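Long-range contacts in 1,3-alpha-isomaltosidase (Kribbella flavida DSM 17836, PDB 5X3I), which hydrolyses the alpha-1,3-glucosidic linkages of the cyclic tetrasaccharide cyclobis-(1-6)-alpha-nigerosyl inside the cell, yielding isomaltose: residues A[300-309]-A[326-335]; A[460-471]-A[507-518]. The protein carries 1 engineered substitution. All blocks are in the same frame, centred on the assembly; numbering follows the deposited sequence.

Contact 1. Residues A[300-309]-A[326-335]; sequences RLWASGNEWN and IPVGAVVIEA
Trp-302 and Ala-330 are paired on adjacent parallel strands, with both side chains on one face of the sheet, and the methyl of Ala-330 sits over the five-membered ring of the indole in a CH-pi contact, CB 4.1 Å from the ring centroid. With CG of Trp-302 turned beside its own backbone N (chi1 -66°), the indole turns one face to this methyl; a residue as small as alanine suits the place under it. At the indole edge, Val-332 CG2 meets Trp-302 CE3 at 3.7 Å. These residues share the barrel interior with Phe-518, which stacks on Trp-302.

The opposite sheet face, carrying Ala-303 and Val-331, turns to helix 311-323. Here Val-328 CG2 touches Ala-303 CB, while Val-331 CG2 approaches the edge of Trp-308 at CZ3. Between the strands, Ala-303 N gives an almost straight bond to Ala-330 O (2.8 Å), and Leu-301 O accepts from both Gly-329 N and Ala-330 N. Gly-329 leaves room for Arg-300, whose CB lies 3.6 Å from Gly-329 CA; the guanidinium, bent back at chi3 (65°), rests one face over this glycine and pairs through NE with Glu-634.

At the C-terminal strand ends, Asn-306 ND2 donates to Glu-334 OE2 (2.8 Å, 172° at the hydrogen). The bond runs in the amide plane and reaches the anti side of the carboxylate, the two planes nearly perpendicular, while OE1 remains paired with Lys-469. Glu-334 lies close to the inferred nucleophile position, engineered Ala-471, and the inferred proton donor Asp-536. This is the first beta-alpha-beta unit of the family 31 TIM barrel, whose C-terminal strand ends carry the active site.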
loop_
_atom_site.group_PDB
_atom_site.type_symbol
_atom_site.label_atom_id
_atom_site.label_comp_id
_atom_site.label_asym_id
_atom_site.label_seq_id
_atom_site.Cartn_x
_atom_site.Cartn_y
_atom_site.Cartn_z
ATOM N N ARG A 300 12.390 -14.248 -10.139
ATOM C CA ARG A 300 13.634 -13.725 -10.672
ATOM C C ARG A 300 13.758 -12.233 -10.374
ATOM O O ARG A 300 12.826 -11.622 -9.865
ATOM C CB ARG A 300 13.713 -13.980 -12.177
ATOM C CG ARG A 300 13.569 -15.447 -12.553
ATOM C CD ARG A 300 13.689 -15.640 -14.043
ATOM N NE ARG A 300 15.019 -15.305 -14.525
ATOM C CZ ARG A 300 15.341 -15.201 -15.811
ATOM N NH1 ARG A 300 14.411 -15.376 -16.747
ATOM N NH2 ARG A 300 16.588 -14.917 -16.162
ATOM N N LEU A 301 14.885 -11.635 -10.737
ATOM C CA LEU A 301 15.095 -10.225 -10.448
ATOM C C LEU A 301 14.188 -9.351 -11.310
ATOM O O LEU A 301 14.069 -9.567 -12.522
ATOM C CB LEU A 301 16.554 -9.832 -10.663
ATOM C CG LEU A 301 16.854 -8.326 -10.638
ATOM C CD1 LEU A 301 16.552 -7.724 -9.260
ATOM C CD2 LEU A 301 18.306 -8.037 -11.057
ATOM N N TRP A 302 13.539 -8.390 -10.663
ATOM C CA TRP A 302 12.749 -7.367 -11.342
ATOM C C TRP A 302 13.552 -6.080 -11.492
ATOM O O TRP A 302 14.048 -5.532 -10.507
ATOM C CB TRP A 302 11.454 -7.065 -10.576
ATOM C CG TRP A 302 10.459 -8.167 -10.514
ATOM C CD1 TRP A 302 10.678 -9.456 -10.122
ATOM C CD2 TRP A 302 9.071 -8.076 -10.832
ATOM N NE1 TRP A 302 9.516 -10.169 -10.184
ATOM C CE2 TRP A 302 8.509 -9.347 -10.614
ATOM C CE3 TRP A 302 8.242 -7.037 -11.274
ATOM C CZ2 TRP A 302 7.159 -9.613 -10.818
ATOM C CZ3 TRP A 302 6.896 -7.303 -11.481
ATOM C CH2 TRP A 302 6.370 -8.583 -11.255
ATOM N N ALA A 303 13.661 -5.589 -12.720
ATOM C CA ALA A 303 14.386 -4.356 -12.977
ATOM C C ALA A 303 13.403 -3.260 -13.311
ATOM O O ALA A 303 12.409 -3.502 -13.989
ATOM C CB ALA A 303 15.394 -4.529 -14.100
ATOM N N SER A 304 13.669 -2.063 -12.802
ATOM C CA SER A 304 12.791 -0.939 -13.029
ATOM C C SER A 304 13.524 0.405 -12.926
ATOM O O SER A 304 14.497 0.529 -12.194
ATOM C CB SER A 304 11.631 -0.994 -12.012
ATOM O OG SER A 304 10.648 -0.025 -12.274
ATOM N N GLY A 305 13.068 1.394 -13.689
ATOM C CA GLY A 305 13.240 2.770 -13.275
ATOM C C GLY A 305 12.367 3.723 -14.063
ATOM O O GLY A 305 12.192 3.593 -15.281
ATOM N N ASN A 306 11.957 4.795 -13.395
ATOM C CA ASN A 306 10.845 5.563 -13.922
ATOM C C ASN A 306 11.243 6.297 -15.185
ATOM O O ASN A 306 10.435 6.509 -16.068
ATOM C CB ASN A 306 10.313 6.556 -12.894
ATOM C CG ASN A 306 9.251 7.445 -13.477
ATOM O OD1 ASN A 306 9.551 8.511 -13.995
ATOM N ND2 ASN A 306 8.015 6.980 -13.461
ATOM N N GLU A 307 12.517 6.630 -15.279
ATOM C CA GLU A 307 12.990 7.412 -16.399
ATOM C C GLU A 307 13.296 6.570 -17.644
ATOM O O GLU A 307 13.786 7.117 -18.629
ATOM C CB GLU A 307 14.204 8.246 -15.989
ATOM C CG GLU A 307 13.819 9.296 -14.967
ATOM C CD GLU A 307 14.858 10.375 -14.792
ATOM O OE1 GLU A 307 16.053 10.093 -14.995
ATOM O OE2 GLU A 307 14.470 11.507 -14.446
ATOM N N TRP A 308 13.007 5.265 -17.647
ATOM C CA TRP A 308 13.225 4.605 -18.916
ATOM C C TRP A 308 11.910 4.751 -19.646
ATOM O O TRP A 308 11.051 3.874 -19.613
ATOM C CB TRP A 308 13.541 3.118 -18.694
ATOM C CG TRP A 308 14.634 2.821 -17.695
ATOM C CD1 TRP A 308 15.662 3.638 -17.343
ATOM C CD2 TRP A 308 14.825 1.602 -16.960
ATOM N NE1 TRP A 308 16.474 3.017 -16.434
ATOM C CE2 TRP A 308 15.984 1.763 -16.183
ATOM C CE3 TRP A 308 14.135 0.385 -16.897
ATOM C CZ2 TRP A 308 16.454 0.766 -15.330
ATOM C CZ3 TRP A 308 14.597 -0.601 -16.040
ATOM C CH2 TRP A 308 15.750 -0.408 -15.276
ATOM N N ASN A 309 11.848 5.833 -20.412
ATOM C CA ASN A 309 10.617 6.286 -21.044
ATOM C C ASN A 309 10.539 6.127 -22.552
ATOM O O ASN A 309 9.660 6.716 -23.176
ATOM C CB ASN A 309 10.279 7.718 -20.602
ATOM C CG ASN A 309 11.136 8.752 -21.243
ATOM O OD1 ASN A 309 12.316 8.551 -21.454
ATOM N ND2 ASN A 309 10.543 9.883 -21.544
ATOM N N ILE A 326 24.236 -9.913 -15.546
ATOM C CA ILE A 326 23.350 -9.845 -14.389
ATOM C C ILE A 326 21.962 -10.279 -14.820
ATOM O O ILE A 326 21.264 -9.542 -15.514
ATOM C CB ILE A 326 23.270 -8.426 -13.797
ATOM C CG1 ILE A 326 24.670 -7.907 -13.448
ATOM C CG2 ILE A 326 22.321 -8.403 -12.582
ATOM C CD1 ILE A 326 24.743 -6.388 -13.294
ATOM N N PRO A 327 21.555 -11.478 -14.404
ATOM C CA PRO A 327 20.295 -12.061 -14.870
ATOM C C PRO A 327 19.110 -11.221 -14.418
ATOM O O PRO A 327 19.110 -10.769 -13.286
ATOM C CB PRO A 327 20.267 -13.440 -14.207
ATOM C CG PRO A 327 21.638 -13.692 -13.729
ATOM C CD PRO A 327 22.277 -12.368 -13.485
ATOM N N VAL A 328 18.145 -10.996 -15.296
ATOM C CA VAL A 328 16.935 -10.295 -14.927
ATOM C C VAL A 328 15.738 -11.047 -15.503
ATOM O O VAL A 328 15.768 -11.475 -16.649
ATOM C CB VAL A 328 16.958 -8.827 -15.413
ATOM C CG1 VAL A 328 17.332 -8.754 -16.895
ATOM C CG2 VAL A 328 15.630 -8.167 -15.157
ATOM N N GLY A 329 14.712 -11.261 -14.683
ATOM C CA GLY A 329 13.524 -11.967 -15.123
ATOM C C GLY A 329 12.331 -11.119 -15.540
ATOM O O GLY A 329 11.453 -11.610 -16.234
ATOM N N ALA A 330 12.290 -9.853 -15.134
ATOM C CA ALA A 330 11.198 -8.969 -15.534
ATOM C C ALA A 330 11.627 -7.509 -15.622
ATOM O O ALA A 330 12.420 -7.047 -14.821
ATOM C CB ALA A 330 10.036 -9.095 -14.573
ATOM N N VAL A 331 11.071 -6.779 -16.574
ATOM C CA VAL A 331 11.273 -5.336 -16.610
ATOM C C VAL A 331 9.928 -4.639 -16.467
ATOM O O VAL A 331 8.944 -5.019 -17.102
ATOM C CB VAL A 331 11.989 -4.864 -17.901
ATOM C CG1 VAL A 331 11.161 -5.170 -19.147
ATOM C CG2 VAL A 331 12.335 -3.369 -17.818
ATOM N N VAL A 332 9.895 -3.648 -15.587
ATOM C CA VAL A 332 8.735 -2.807 -15.410
ATOM C C VAL A 332 8.936 -1.506 -16.183
ATOM O O VAL A 332 9.950 -0.846 -16.019
ATOM C CB VAL A 332 8.479 -2.485 -13.909
ATOM C CG1 VAL A 332 7.273 -1.614 -13.765
ATOM C CG2 VAL A 332 8.321 -3.770 -13.074
ATOM N N ILE A 333 7.981 -1.136 -17.017
ATOM C CA ILE A 333 8.067 0.151 -17.686
ATOM C C ILE A 333 6.986 1.081 -17.152
ATOM O O ILE A 333 5.807 0.915 -17.456
ATOM C CB ILE A 333 7.909 0.023 -19.217
ATOM C CG1 ILE A 333 8.774 -1.119 -19.772
ATOM C CG2 ILE A 333 8.267 1.340 -19.890
ATOM C CD1 ILE A 333 8.532 -1.410 -21.276
ATOM N N GLU A 334 7.396 2.064 -16.361
ATOM C CA GLU A 334 6.429 3.005 -15.815
ATOM C C GLU A 334 5.997 4.088 -16.784
ATOM O O GLU A 334 4.793 4.288 -16.953
ATOM C CB GLU A 334 6.958 3.659 -14.535
ATOM C CG GLU A 334 7.021 2.720 -13.356
ATOM C CD GLU A 334 7.032 3.462 -12.024
ATOM O OE1 GLU A 334 6.570 2.900 -11.015
ATOM O OE2 GLU A 334 7.526 4.603 -12.001
ATOM N N ALA A 335 6.921 4.789 -17.448
ATOM C CA ALA A 335 6.360 5.714 -18.404
ATOM C C ALA A 335 6.507 5.124 -19.780
ATOM O O ALA A 335 7.438 5.449 -20.530
ATOM C CB ALA A 335 7.088 7.041 -18.323
HETATM O O HOH W 1 11.288 -14.333 -16.705
HETATM O O HOH W 2 17.168 -12.953 -11.544
HETATM O O HOH W 3 10.122 1.635 -14.839
HETATM O O HOH W 4 9.588 3.773 -17.325
HETATM O O HOH W 5 6.943 6.896 -22.999
#

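Contact 2. Residues A[460-471]-A[507-518]; sequences VEHFDVDGFKTA and LLRSAGKAPVTF. Engineered in segment 460-471: Ala-471 (natural residue Asp).
Leu-507 and Leu-508, at the end of helix 496-510, pack on the outer, helix-facing side of the TIM-barrel strands, against Phe-468 of strand 467-470 and Val-460 of helix 457-461. Leu-507 CD2 reaches Phe-468 CE1 at 3.8 Å, and the branches of Leu-508 divide, CD1 toward Gly-467 and Phe-468, CD2 toward Val-460. Ala-511 is small enough to let Val-460 CG1 come within 3.5 Å of its CB, a tight fit. Gly-512, with positive phi, closes the helix in a Schellman motif.

Lys-513 then runs its aliphatic chain past Val-460, and a bend at chi3 (98°) delivers NZ to Asp-464 OD1 at 2.8 Å, Asp-466 OD2 at 2.9 Å and Val-465 O at 3.0 Å. It comes from above both carboxylate planes and the Val-465 carbonyl plane. The other oxygen of Asp-466 is taken by His-383 and the backbone of Val-389.

Val-516 O accepts from Phe-468 N and lies 3.2 Å from Gly-467 CA; a side chain there would run into this oxygen, so glycine fits. Thr-517 is level with Phe-468. Finally Phe-518 N bonds to Phe-468 O, and the ring of Phe-518, with CG anti to the backbone N (chi1 -174°), lies alongside the extended Lys-469, whose CG meets the ring edge at CD1, 3.8 Å away.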
loop_
_atom_site.group_PDB
_atom_site.type_symbol
_atom_site.label_atom_id
_atom_site.label_comp_id
_atom_site.label_asym_id
_atom_site.label_seq_id
_atom_site.Cartn_x
_atom_site.Cartn_y
_atom_site.Cartn_z
ATOM N N VAL A 460 -2.319 -7.001 -23.615
ATOM C CA VAL A 460 -2.083 -8.404 -23.272
ATOM C C VAL A 460 -2.259 -9.366 -24.464
ATOM O O VAL A 460 -1.479 -10.293 -24.627
ATOM C CB VAL A 460 -2.990 -8.872 -22.115
ATOM C CG1 VAL A 460 -2.604 -10.259 -21.693
ATOM C CG2 VAL A 460 -2.843 -7.950 -20.913
ATOM N N GLU A 461 -3.285 -9.156 -25.280
ATOM C CA GLU A 461 -3.593 -10.114 -26.343
ATOM C C GLU A 461 -2.714 -9.944 -27.599
ATOM O O GLU A 461 -2.257 -10.926 -28.162
ATOM C CB GLU A 461 -5.082 -10.046 -26.695
ATOM C CG GLU A 461 -5.944 -10.534 -25.540
ATOM C CD GLU A 461 -7.406 -10.726 -25.890
ATOM O OE1 GLU A 461 -7.818 -10.422 -27.025
ATOM O OE2 GLU A 461 -8.156 -11.167 -24.995
ATOM N N HIS A 462 -2.471 -8.712 -28.022
ATOM C CA HIS A 462 -1.582 -8.461 -29.152
ATOM C C HIS A 462 -0.132 -8.358 -28.690
ATOM O O HIS A 462 0.715 -9.101 -29.163
ATOM C CB HIS A 462 -1.983 -7.208 -29.927
ATOM C CG HIS A 462 -1.013 -6.843 -31.012
ATOM N ND1 HIS A 462 -0.879 -7.576 -32.173
ATOM C CD2 HIS A 462 -0.118 -5.831 -31.101
ATOM C CE1 HIS A 462 0.056 -7.029 -32.929
ATOM N NE2 HIS A 462 0.528 -5.965 -32.305
ATOM N N PHE A 463 0.173 -7.397 -27.817
ATOM C CA PHE A 463 1.558 -7.192 -27.403
ATOM C C PHE A 463 2.095 -8.236 -26.413
ATOM O O PHE A 463 3.284 -8.255 -26.148
ATOM C CB PHE A 463 1.736 -5.779 -26.829
ATOM C CG PHE A 463 1.634 -4.705 -27.862
ATOM C CD1 PHE A 463 2.655 -4.514 -28.780
ATOM C CD2 PHE A 463 0.508 -3.902 -27.941
ATOM C CE1 PHE A 463 2.558 -3.535 -29.757
ATOM C CE2 PHE A 463 0.403 -2.924 -28.902
ATOM C CZ PHE A 463 1.433 -2.735 -29.818
ATOM N N ASP A 464 1.232 -9.098 -25.885
ATOM C CA ASP A 464 1.643 -10.196 -24.994
ATOM C C ASP A 464 2.336 -9.717 -23.691
ATOM O O ASP A 464 3.226 -10.379 -23.164
ATOM C CB ASP A 464 2.558 -11.164 -25.751
ATOM C CG ASP A 464 2.675 -12.523 -25.064
ATOM O OD1 ASP A 464 1.713 -12.980 -24.412
ATOM O OD2 ASP A 464 3.752 -13.117 -25.163
ATOM N N VAL A 465 1.915 -8.556 -23.195
ATOM C CA VAL A 465 2.383 -8.041 -21.906
ATOM C C VAL A 465 2.089 -9.055 -20.782
ATOM O O VAL A 465 1.061 -9.716 -20.784
ATOM C CB VAL A 465 1.741 -6.660 -21.628
ATOM C CG1 VAL A 465 1.853 -6.251 -20.160
ATOM C CG2 VAL A 465 2.386 -5.621 -22.545
ATOM N N ASP A 466 3.035 -9.223 -19.870
ATOM C CA ASP A 466 2.930 -10.250 -18.847
ATOM C C ASP A 466 2.323 -9.838 -17.503
ATOM O O ASP A 466 2.086 -10.681 -16.651
ATOM C CB ASP A 466 4.304 -10.828 -18.615
ATOM C CG ASP A 466 4.947 -11.262 -19.910
ATOM O OD1 ASP A 466 5.840 -10.566 -20.376
ATOM O OD2 ASP A 466 4.494 -12.258 -20.478
ATOM N N GLY A 467 2.097 -8.553 -17.302
ATOM C CA GLY A 467 1.569 -8.103 -16.023
ATOM C C GLY A 467 1.372 -6.607 -15.986
ATOM O O GLY A 467 1.735 -5.916 -16.925
ATOM N N PHE A 468 0.798 -6.110 -14.902
ATOM C CA PHE A 468 0.563 -4.680 -14.766
ATOM C C PHE A 468 1.012 -4.211 -13.399
ATOM O O PHE A 468 0.740 -4.857 -12.393
ATOM C CB PHE A 468 -0.911 -4.341 -14.982
ATOM C CG PHE A 468 -1.387 -4.568 -16.379
ATOM C CD1 PHE A 468 -2.104 -5.710 -16.706
ATOM C CD2 PHE A 468 -1.109 -3.646 -17.373
ATOM C CE1 PHE A 468 -2.541 -5.923 -18.005
ATOM C CE2 PHE A 468 -1.540 -3.849 -18.664
ATOM C CZ PHE A 468 -2.260 -4.989 -18.980
ATOM N N LYS A 469 1.679 -3.071 -13.353
ATOM C CA LYS A 469 2.020 -2.546 -12.067
ATOM C C LYS A 469 0.845 -1.653 -11.757
ATOM O O LYS A 469 0.765 -0.519 -12.246
ATOM C CB LYS A 469 3.333 -1.764 -12.120
ATOM C CG LYS A 469 3.704 -1.009 -10.844
ATOM C CD LYS A 469 5.144 -0.482 -10.889
ATOM C CE LYS A 469 5.583 0.083 -9.529
ATOM N NZ LYS A 469 6.961 0.639 -9.514
ATOM N N THR A 470 -0.001 -2.110 -10.849
ATOM C CA THR A 470 -1.222 -1.371 -10.649
ATOM C C THR A 470 -0.909 -0.529 -9.434
ATOM O O THR A 470 -1.119 -0.928 -8.293
ATOM C CB THR A 470 -2.394 -2.342 -10.384
ATOM O OG1 THR A 470 -1.875 -3.506 -9.708
ATOM C CG2 THR A 470 -3.035 -2.806 -11.691
ATOM N N ALA A 471 -0.477 0.682 -9.733
ATOM C CA ALA A 471 -0.055 1.668 -8.759
ATOM C C ALA A 471 -1.266 2.445 -8.256
ATOM O O ALA A 471 -2.263 2.510 -8.941
ATOM C CB ALA A 471 0.981 2.574 -9.345
ATOM N N LEU A 507 -8.357 -9.424 -16.122
ATOM C CA LEU A 507 -7.952 -9.160 -17.502
ATOM C C LEU A 507 -6.912 -10.183 -17.967
ATOM O O LEU A 507 -7.073 -10.805 -19.001
ATOM C CB LEU A 507 -7.391 -7.745 -17.657
ATOM C CG LEU A 507 -6.797 -7.457 -19.039
ATOM C CD1 LEU A 507 -7.878 -7.598 -20.122
ATOM C CD2 LEU A 507 -6.148 -6.085 -19.077
ATOM N N LEU A 508 -5.863 -10.344 -17.174
ATOM C CA LEU A 508 -4.792 -11.281 -17.460
ATOM C C LEU A 508 -5.350 -12.707 -17.573
ATOM O O LEU A 508 -5.101 -13.378 -18.564
ATOM C CB LEU A 508 -3.703 -11.180 -16.392
ATOM C CG LEU A 508 -2.811 -9.941 -16.528
ATOM C CD1 LEU A 508 -2.072 -9.642 -15.243
ATOM C CD2 LEU A 508 -1.820 -10.118 -17.712
ATOM N N ARG A 509 -6.133 -13.136 -16.583
ATOM C CA ARG A 509 -6.834 -14.422 -16.649
ATOM C C ARG A 509 -7.618 -14.597 -17.945
ATOM O O ARG A 509 -7.575 -15.650 -18.548
ATOM C CB ARG A 509 -7.801 -14.596 -15.465
ATOM C CG ARG A 509 -7.134 -14.677 -14.085
ATOM C CD ARG A 509 -8.157 -15.010 -12.963
ATOM N NE ARG A 509 -7.488 -15.059 -11.672
ATOM C CZ ARG A 509 -7.287 -13.999 -10.896
ATOM N NH1 ARG A 509 -7.739 -12.806 -11.262
ATOM N NH2 ARG A 509 -6.640 -14.136 -9.748
ATOM N N SER A 510 -8.333 -13.559 -18.371
ATOM C CA SER A 510 -9.222 -13.681 -19.514
ATOM C C SER A 510 -8.425 -13.848 -20.803
ATOM O O SER A 510 -8.953 -14.308 -21.800
ATOM C CB SER A 510 -10.150 -12.465 -19.632
ATOM O OG SER A 510 -9.455 -11.351 -20.160
ATOM N N ALA A 511 -7.165 -13.441 -20.761
ATOM C CA ALA A 511 -6.237 -13.594 -21.872
ATOM C C ALA A 511 -5.414 -14.868 -21.730
ATOM O O ALA A 511 -4.465 -15.075 -22.458
ATOM C CB ALA A 511 -5.341 -12.393 -21.975
ATOM N N GLY A 512 -5.730 -15.690 -20.737
ATOM C CA GLY A 512 -5.055 -16.966 -20.582
ATOM C C GLY A 512 -3.727 -16.874 -19.857
ATOM O O GLY A 512 -2.939 -17.812 -19.889
ATOM N N LYS A 513 -3.497 -15.758 -19.169
ATOM C CA LYS A 513 -2.239 -15.525 -18.480
ATOM C C LYS A 513 -2.438 -15.436 -16.971
ATOM O O LYS A 513 -3.523 -15.142 -16.509
ATOM C CB LYS A 513 -1.574 -14.250 -18.982
ATOM C CG LYS A 513 -1.244 -14.269 -20.460
ATOM C CD LYS A 513 -0.400 -13.088 -20.848
ATOM C CE LYS A 513 1.064 -13.462 -20.902
ATOM N NZ LYS A 513 1.840 -12.455 -21.652
ATOM N N ALA A 514 -1.381 -15.691 -16.218
ATOM C CA ALA A 514 -1.434 -15.611 -14.758
ATOM C C ALA A 514 -1.707 -14.183 -14.280
ATOM O O ALA A 514 -1.258 -13.223 -14.898
ATOM C CB ALA A 514 -0.153 -16.119 -14.163
ATOM N N PRO A 515 -2.451 -14.052 -13.163
ATOM C CA PRO A 515 -2.916 -12.741 -12.698
ATOM C C PRO A 515 -1.798 -11.973 -12.022
ATOM O O PRO A 515 -1.890 -11.705 -10.819
ATOM C CB PRO A 515 -4.024 -13.096 -11.697
ATOM C CG PRO A 515 -3.566 -14.413 -11.114
ATOM C CD PRO A 515 -2.900 -15.141 -12.279
ATOM N N VAL A 516 -0.763 -11.602 -12.769
ATOM C CA VAL A 516 0.338 -10.955 -12.117
ATOM C C VAL A 516 0.075 -9.460 -12.181
ATOM O O VAL A 516 0.412 -8.808 -13.142
ATOM C CB VAL A 516 1.701 -11.295 -12.824
ATOM C CG1 VAL A 516 2.856 -10.554 -12.178
ATOM C CG2 VAL A 516 1.963 -12.798 -12.822
ATOM N N THR A 517 -0.361 -8.919 -11.050
ATOM C CA THR A 517 -0.530 -7.495 -10.841
ATOM C C THR A 517 0.531 -7.206 -9.795
ATOM O O THR A 517 0.959 -8.113 -9.088
ATOM C CB THR A 517 -1.962 -7.092 -10.332
ATOM O OG1 THR A 517 -2.347 -7.947 -9.254
ATOM C CG2 THR A 517 -3.003 -7.214 -11.439
ATOM N N PHE A 518 1.009 -5.973 -9.765
ATOM C CA PHE A 518 2.032 -5.559 -8.838
ATOM C C PHE A 518 1.511 -4.260 -8.199
ATOM O O PHE A 518 1.499 -3.223 -8.851
ATOM C CB PHE A 518 3.335 -5.382 -9.625
ATOM C CG PHE A 518 4.567 -5.088 -8.804
ATOM C CD1 PHE A 518 5.265 -3.920 -8.995
ATOM C CD2 PHE A 518 5.079 -6.010 -7.922
ATOM C CE1 PHE A 518 6.441 -3.653 -8.285
ATOM C CE2 PHE A 518 6.249 -5.749 -7.205
ATOM C CZ PHE A 518 6.933 -4.572 -7.398
HETATM O O HOH W 6 0.985 -13.199 -16.552
#

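In the fold
Both contacts are largely buried and belong to the eight-stranded parallel barrel, contact 1 pairing its first two strands and contact 2 its fourth and fifth. Contact 1 joins consecutive strands of one beta-alpha-beta unit, mostly through strand bonds and apolar packing; contact 2 adds a helix end and, toward the N-terminal ends of the strands, a lysine-aspartate network that reaches partly exposed positions. They meet across the barrel interior, where Trp-302 packs on Val-516 and Val-332 on Lys-469. Nearer the catalytic end the chemistry turns ionic: Glu-334 OE1 and Lys-469 NZ form a 2.7 Å salt bridge, and both hydrogen-bond a glycerol, probably from the crystallisation liquor. Ala-471 replaces the aspartate inferred to be the nucleophile.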